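Local coordinates for lysozyme, putative (Bacillus anthracis, PDB 2WAG), which probably cleaves the glycan strands of bacterial cell-wall peptidoglycan as a family GH25 lysozyme, apparently with retention of anomeric configuration, at residues K155-V168 with S175-N187. Residues are numbered along the deposited sequence; the frame is centred on the assembly and turned at random.
Sequences KDAYPQCDIWIRSV and SDERKWTFWQYTN. With SO4 (sulfate ion), chain F; SO4 (sulfate ion), chain D; SO4 (sulfate ion), chain C.
Ile163 O is gripped by two backbone donors, Thr181 N at 2.8 Å and Phe182 N at 3.2 Å. It belongs to the pairing of parallel strands 162-166 and 182-186, neighbours in the TIM-barrel-like sheet of this GH25 domain. Ile165 N to Phe182 O, Gln184 N to Ile165 O and Ser167 N to Gln184 O carry the pairing on. On one face of the sheet, Phe182 CB sits over the five-membered ring of Trp164, 3.7 Å from its centroid, a CH-pi contact. The edge of the Phe182 ring turns toward the face of that five-membered ring, planes at 54°. Gln184 lies on that side too; its amide is held by Tyr144 and Asp20.

At the N-terminal end of the strand pair, the Arg178 guanidinium closes on the type I turn 158-161. Arg178 NH2 donates to Cys161 O at 3.0 Å, in the guanidinium plane. Arg178 NH1 reaches Tyr158 O from above the carbonyl plane, on the face opposite Cys161 N. Ile163 CG1 covers one face of the guanidinium, 3.8 Å from Arg178 CZ. The bend at chi3 (78°) turns the group across Ile163. Nearby, Asp156 N donates almost straight to Asp176 OD2; Tyr150 binds Asp176 OD1.

At the far end Trp183 NE1 donates to Ser167 O at 2.9 Å, the acceptor lying in the ring plane.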
loop_
_atom_site.group_PDB
_atom_site.type_symbol
_atom_site.label_atom_id
_atom_site.label_comp_id
_atom_site.label_asym_id
_atom_site.label_seq_id
_atom_site.Cartn_x
_atom_site.Cartn_y
_atom_site.Cartn_z
ATOM N N LYS A 155 -14.069 16.459 4.045
ATOM C CA LYS A 155 -14.714 17.261 3.015
ATOM C C LYS A 155 -15.734 18.220 3.637
ATOM O O LYS A 155 -16.426 17.863 4.609
ATOM C CB LYS A 155 -15.426 16.291 2.053
ATOM C CG LYS A 155 -16.120 16.914 0.878
ATOM C CD LYS A 155 -17.051 15.890 0.212
ATOM C CE LYS A 155 -17.607 16.466 -1.046
ATOM N NZ LYS A 155 -18.440 15.437 -1.706
ATOM N N ASP A 156 -15.832 19.430 3.083
ATOM C CA ASP A 156 -16.777 20.437 3.593
ATOM C C ASP A 156 -16.578 20.691 5.103
ATOM O O ASP A 156 -17.548 20.840 5.866
ATOM C CB ASP A 156 -18.229 19.985 3.339
ATOM C CG ASP A 156 -18.525 19.750 1.876
ATOM O OD1 ASP A 156 -18.122 20.587 1.055
ATOM O OD2 ASP A 156 -19.198 18.734 1.567
ATOM N N ALA A 157 -15.332 20.739 5.542
ATOM C CA ALA A 157 -15.029 20.875 6.956
ATOM C C ALA A 157 -13.583 21.311 7.142
ATOM O O ALA A 157 -12.834 21.472 6.181
ATOM C CB ALA A 157 -15.321 19.555 7.679
ATOM N N TYR A 158 -13.200 21.517 8.395
ATOM C CA TYR A 158 -11.829 21.866 8.772
ATOM C C TYR A 158 -11.189 22.943 7.896
ATOM O O TYR A 158 -10.063 22.795 7.429
ATOM C CB TYR A 158 -10.937 20.619 8.809
ATOM C CG TYR A 158 -11.554 19.547 9.670
ATOM C CD1 TYR A 158 -11.478 19.614 11.060
ATOM C CD2 TYR A 158 -12.273 18.503 9.108
ATOM C CE1 TYR A 158 -12.077 18.645 11.861
ATOM C CE2 TYR A 158 -12.881 17.518 9.898
ATOM C CZ TYR A 158 -12.767 17.595 11.286
ATOM O OH TYR A 158 -13.346 16.636 12.101
ATOM N N PRO A 159 -11.861 24.089 7.745
ATOM C CA PRO A 159 -11.219 25.174 7.005
ATOM C C PRO A 159 -9.996 25.736 7.738
ATOM O O PRO A 159 -9.161 26.377 7.104
ATOM C CB PRO A 159 -12.326 26.237 6.885
ATOM C CG PRO A 159 -13.251 25.943 8.024
ATOM C CD PRO A 159 -13.202 24.445 8.234
ATOM N N GLN A 160 -9.873 25.446 9.038
ATOM C CA GLN A 160 -8.756 25.931 9.842
ATOM C C GLN A 160 -7.490 25.102 9.666
ATOM O O GLN A 160 -6.474 25.410 10.280
ATOM C CB GLN A 160 -9.115 26.019 11.345
ATOM C CG GLN A 160 -9.312 24.713 12.115
ATOM C CD GLN A 160 -10.677 24.034 11.934
ATOM O OE1 GLN A 160 -11.368 24.222 10.932
ATOM N NE2 GLN A 160 -11.072 23.226 12.926
ATOM N N CYS A 161 -7.531 24.059 8.846
ATOM C CA CYS A 161 -6.357 23.186 8.636
ATOM C C CYS A 161 -5.878 23.231 7.204
ATOM O O CYS A 161 -6.579 23.602 6.392
ATOM C CB CYS A 161 -6.681 21.712 8.964
ATOM S SG CYS A 161 -7.182 21.487 10.753
ATOM N N ASP A 162 -4.663 22.801 6.970
ATOM C CA ASP A 162 -4.222 22.512 5.592
ATOM C C ASP A 162 -4.368 21.011 5.325
ATOM O O ASP A 162 -4.334 20.207 6.265
ATOM C CB ASP A 162 -2.743 22.888 5.424
ATOM C CG ASP A 162 -2.532 24.391 5.226
ATOM O OD1 ASP A 162 -3.514 25.092 4.922
ATOM O OD2 ASP A 162 -1.378 24.832 5.327
ATOM N N ILE A 163 -4.553 20.654 4.060
ATOM C CA ILE A 163 -4.820 19.265 3.678
ATOM C C ILE A 163 -3.623 18.621 2.992
ATOM O O ILE A 163 -3.007 19.200 2.087
ATOM C CB ILE A 163 -6.057 19.157 2.747
ATOM C CG1 ILE A 163 -7.287 19.850 3.372
ATOM C CG2 ILE A 163 -6.334 17.682 2.388
ATOM C CD1 ILE A 163 -7.658 19.307 4.748
ATOM N N TRP A 164 -3.308 17.421 3.464
ATOM C CA TRP A 164 -2.300 16.579 2.849
ATOM C C TRP A 164 -3.060 15.354 2.328
ATOM O O TRP A 164 -3.597 14.573 3.120
ATOM C CB TRP A 164 -1.239 16.230 3.897
ATOM C CG TRP A 164 -0.154 15.266 3.497
ATOM C CD1 TRP A 164 0.102 14.715 2.260
ATOM C CD2 TRP A 164 0.820 14.736 4.390
ATOM N NE1 TRP A 164 1.193 13.863 2.353
ATOM C CE2 TRP A 164 1.637 13.846 3.655
ATOM C CE3 TRP A 164 1.045 14.889 5.768
ATOM C CZ2 TRP A 164 2.680 13.123 4.252
ATOM C CZ3 TRP A 164 2.067 14.195 6.360
ATOM C CH2 TRP A 164 2.871 13.302 5.612
ATOM N N ILE A 165 -3.171 15.208 1.006
ATOM C CA ILE A 165 -4.020 14.162 0.416
ATOM C C ILE A 165 -3.188 13.021 -0.166
ATOM O O ILE A 165 -2.171 13.256 -0.837
ATOM C CB ILE A 165 -4.955 14.772 -0.676
ATOM C CG1 ILE A 165 -5.978 13.745 -1.178
ATOM C CG2 ILE A 165 -4.161 15.387 -1.841
ATOM C CD1 ILE A 165 -7.005 13.279 -0.129
ATOM N N ARG A 166 -3.615 11.786 0.084
ATOM C CA ARG A 166 -3.009 10.649 -0.603
ATOM C C ARG A 166 -3.656 10.480 -1.971
ATOM O O ARG A 166 -4.879 10.382 -2.085
ATOM C CB ARG A 166 -3.184 9.358 0.205
ATOM C CG ARG A 166 -2.369 8.202 -0.376
ATOM C CD ARG A 166 -2.628 6.860 0.307
ATOM N NE ARG A 166 -3.836 6.236 -0.230
ATOM C CZ ARG A 166 -4.417 5.148 0.276
ATOM N NH1 ARG A 166 -3.921 4.543 1.355
ATOM N NH2 ARG A 166 -5.506 4.665 -0.305
ATOM N N SER A 167 -2.820 10.428 -3.003
ATOM C CA SER A 167 -3.301 10.125 -4.348
ATOM C C SER A 167 -2.205 9.399 -5.128
ATOM O O SER A 167 -1.398 10.041 -5.817
ATOM C CB SER A 167 -3.729 11.407 -5.053
ATOM O OG SER A 167 -4.358 11.132 -6.296
ATOM N N VAL A 168 -2.138 8.080 -4.955
ATOM C CA VAL A 168 -1.012 7.301 -5.496
ATOM C C VAL A 168 -1.273 6.692 -6.865
ATOM O O VAL A 168 -0.359 6.093 -7.437
ATOM C CB VAL A 168 -0.507 6.215 -4.504
ATOM C CG1 VAL A 168 -0.138 6.834 -3.163
ATOM C CG2 VAL A 168 -1.511 5.095 -4.308
ATOM N N SER A 175 -12.645 16.308 -3.444
ATOM C CA SER A 175 -14.006 16.230 -3.989
ATOM C C SER A 175 -14.844 17.495 -3.769
ATOM O O SER A 175 -15.848 17.688 -4.454
ATOM C CB SER A 175 -14.748 15.022 -3.417
ATOM O OG SER A 175 -14.806 15.135 -2.008
ATOM N N ASP A 176 -14.462 18.316 -2.799
ATOM C CA ASP A 176 -15.119 19.614 -2.570
ATOM C C ASP A 176 -14.383 20.770 -3.251
ATOM O O ASP A 176 -14.680 21.945 -2.992
ATOM C CB ASP A 176 -15.294 19.895 -1.070
ATOM C CG ASP A 176 -14.003 19.826 -0.290
ATOM O OD1 ASP A 176 -12.939 19.471 -0.863
ATOM O OD2 ASP A 176 -14.057 20.138 0.922
ATOM N N GLU A 177 -13.446 20.417 -4.133
ATOM C CA GLU A 177 -12.668 21.387 -4.927
ATOM C C GLU A 177 -11.714 22.262 -4.110
ATOM O O GLU A 177 -11.192 23.250 -4.583
ATOM C CB GLU A 177 -13.579 22.230 -5.846
ATOM C CG GLU A 177 -14.330 21.356 -6.857
ATOM C CD GLU A 177 -15.104 22.156 -7.893
ATOM O OE1 GLU A 177 -15.164 23.402 -7.790
ATOM O OE2 GLU A 177 -15.659 21.519 -8.815
ATOM N N ARG A 178 -11.488 21.890 -2.852
ATOM C CA ARG A 178 -10.476 22.567 -2.049
ATOM C C ARG A 178 -9.093 22.381 -2.641
ATOM O O ARG A 178 -8.809 21.386 -3.310
ATOM C CB ARG A 178 -10.441 22.025 -0.619
ATOM C CG ARG A 178 -11.401 22.686 0.334
ATOM C CD ARG A 178 -11.140 22.199 1.751
ATOM N NE ARG A 178 -9.979 22.854 2.358
ATOM C CZ ARG A 178 -9.666 22.804 3.656
ATOM N NH1 ARG A 178 -10.412 22.098 4.495
ATOM N NH2 ARG A 178 -8.596 23.460 4.112
ATOM N N LYS A 179 -8.220 23.329 -2.352
ATOM C CA LYS A 179 -6.814 23.208 -2.722
ATOM C C LYS A 179 -6.044 22.418 -1.663
ATOM O O LYS A 179 -6.244 22.609 -0.463
ATOM C CB LYS A 179 -6.177 24.594 -2.899
ATOM C CG LYS A 179 -6.794 25.365 -4.058
ATOM C CD LYS A 179 -6.006 26.617 -4.400
ATOM C CE LYS A 179 -6.830 27.555 -5.269
ATOM N NZ LYS A 179 -8.060 28.001 -4.544
ATOM N N TRP A 180 -5.181 21.512 -2.114
ATOM C CA TRP A 180 -4.324 20.744 -1.211
ATOM C C TRP A 180 -3.007 21.468 -0.965
ATOM O O TRP A 180 -2.562 22.309 -1.780
ATOM C CB TRP A 180 -4.086 19.311 -1.720
ATOM C CG TRP A 180 -3.535 19.236 -3.119
ATOM C CD1 TRP A 180 -4.250 19.145 -4.267
ATOM C CD2 TRP A 180 -2.150 19.299 -3.509
ATOM N NE1 TRP A 180 -3.399 19.122 -5.355
ATOM C CE2 TRP A 180 -2.107 19.221 -4.918
ATOM C CE3 TRP A 180 -0.944 19.403 -2.806
ATOM C CZ2 TRP A 180 -0.903 19.245 -5.634
ATOM C CZ3 TRP A 180 0.254 19.423 -3.518
ATOM C CH2 TRP A 180 0.264 19.346 -4.918
ATOM N N THR A 181 -2.364 21.130 0.152
ATOM C CA THR A 181 -1.075 21.714 0.522
ATOM C C THR A 181 0.086 20.713 0.334
ATOM O O THR A 181 1.168 21.100 -0.088
ATOM C CB THR A 181 -1.111 22.235 1.977
ATOM O OG1 THR A 181 -2.180 23.181 2.113
ATOM C CG2 THR A 181 0.224 22.868 2.377
ATOM N N PHE A 182 -0.154 19.439 0.649
ATOM C CA PHE A 182 0.778 18.358 0.336
ATOM C C PHE A 182 0.032 17.251 -0.380
ATOM O O PHE A 182 -1.179 17.055 -0.181
ATOM C CB PHE A 182 1.425 17.776 1.605
ATOM C CG PHE A 182 2.307 18.750 2.354
ATOM C CD1 PHE A 182 3.685 18.817 2.112
ATOM C CD2 PHE A 182 1.764 19.579 3.343
ATOM C CE1 PHE A 182 4.500 19.686 2.839
ATOM C CE2 PHE A 182 2.561 20.476 4.042
ATOM C CZ PHE A 182 3.928 20.533 3.804
ATOM N N TRP A 183 0.778 16.510 -1.199
ATOM C CA TRP A 183 0.227 15.385 -1.975
ATOM C C TRP A 183 1.170 14.191 -1.828
ATOM O O TRP A 183 2.342 14.285 -2.185
ATOM C CB TRP A 183 0.125 15.814 -3.452
ATOM C CG TRP A 183 -0.045 14.718 -4.469
ATOM C CD1 TRP A 183 -0.633 13.494 -4.295
ATOM C CD2 TRP A 183 0.365 14.779 -5.844
ATOM N NE1 TRP A 183 -0.571 12.767 -5.474
ATOM C CE2 TRP A 183 0.020 13.544 -6.440
ATOM C CE3 TRP A 183 0.971 15.772 -6.635
ATOM C CZ2 TRP A 183 0.277 13.268 -7.788
ATOM C CZ3 TRP A 183 1.222 15.494 -7.983
ATOM C CH2 TRP A 183 0.874 14.248 -8.535
ATOM N N GLN A 184 0.662 13.093 -1.267
ATOM C CA GLN A 184 1.416 11.831 -1.211
ATOM C C GLN A 184 1.171 11.091 -2.511
ATOM O O GLN A 184 0.034 10.666 -2.800
ATOM C CB GLN A 184 0.960 10.979 -0.031
ATOM C CG GLN A 184 1.765 9.719 0.173
ATOM C CD GLN A 184 1.321 9.065 1.426
ATOM O OE1 GLN A 184 0.361 8.322 1.413
ATOM N NE2 GLN A 184 1.948 9.409 2.531
ATOM N N TYR A 185 2.228 10.947 -3.312
ATOM C CA TYR A 185 2.063 10.417 -4.670
ATOM C C TYR A 185 2.523 8.974 -4.860
ATOM O O TYR A 185 2.203 8.354 -5.885
ATOM C CB TYR A 185 2.711 11.344 -5.698
ATOM C CG TYR A 185 4.207 11.471 -5.607
ATOM C CD1 TYR A 185 5.042 10.596 -6.314
ATOM C CD2 TYR A 185 4.795 12.444 -4.820
ATOM C CE1 TYR A 185 6.415 10.711 -6.256
ATOM C CE2 TYR A 185 6.166 12.581 -4.751
ATOM C CZ TYR A 185 6.977 11.717 -5.464
ATOM O OH TYR A 185 8.350 11.895 -5.380
ATOM N N THR A 186 3.237 8.406 -3.895
ATOM C CA THR A 186 3.619 6.998 -4.006
ATOM C C THR A 186 3.913 6.429 -2.638
ATOM O O THR A 186 4.292 7.172 -1.721
ATOM C CB THR A 186 4.854 6.800 -4.924
ATOM O OG1 THR A 186 5.100 5.388 -5.080
ATOM C CG2 THR A 186 6.096 7.459 -4.356
ATOM N N ASN A 187 3.689 5.122 -2.507
ATOM C CA ASN A 187 4.048 4.334 -1.322
ATOM C C ASN A 187 5.375 3.623 -1.486
ATOM O O ASN A 187 5.912 3.065 -0.529
ATOM C CB ASN A 187 3.000 3.251 -1.047
ATOM C CG ASN A 187 2.888 2.255 -2.177
ATOM O OD1 ASN A 187 2.662 2.644 -3.333
ATOM N ND2 ASN A 187 3.037 0.954 -1.858
HETATM S S SO4 F . -5.197 6.252 -3.885
HETATM O O1 SO4 F . -6.198 5.984 -2.830
HETATM O O2 SO4 F . -5.946 7.147 -4.724
HETATM O O3 SO4 F . -4.091 6.857 -3.254
HETATM O O4 SO4 F . -5.052 4.935 -4.433
HETATM S S SO4 D . 9.491 11.018 -8.674
HETATM O O1 SO4 D . 8.202 11.545 -9.143
HETATM O O2 SO4 D . 10.443 12.154 -8.617
HETATM O O3 SO4 D . 10.030 10.075 -9.672
HETATM O O4 SO4 D . 9.568 10.443 -7.314
HETATM S S SO4 C . 3.389 -2.203 -4.394
HETATM O O1 SO4 C . 2.765 -2.328 -5.701
HETATM O O2 SO4 C . 4.197 -0.967 -4.302
HETATM O O3 SO4 C . 4.413 -3.195 -4.081
HETATM O O4 SO4 C . 2.445 -1.774 -3.340
HETATM O O HOH W 1 -5.784 24.940 3.253
HETATM O O HOH W 2 -4.847 22.642 1.967
#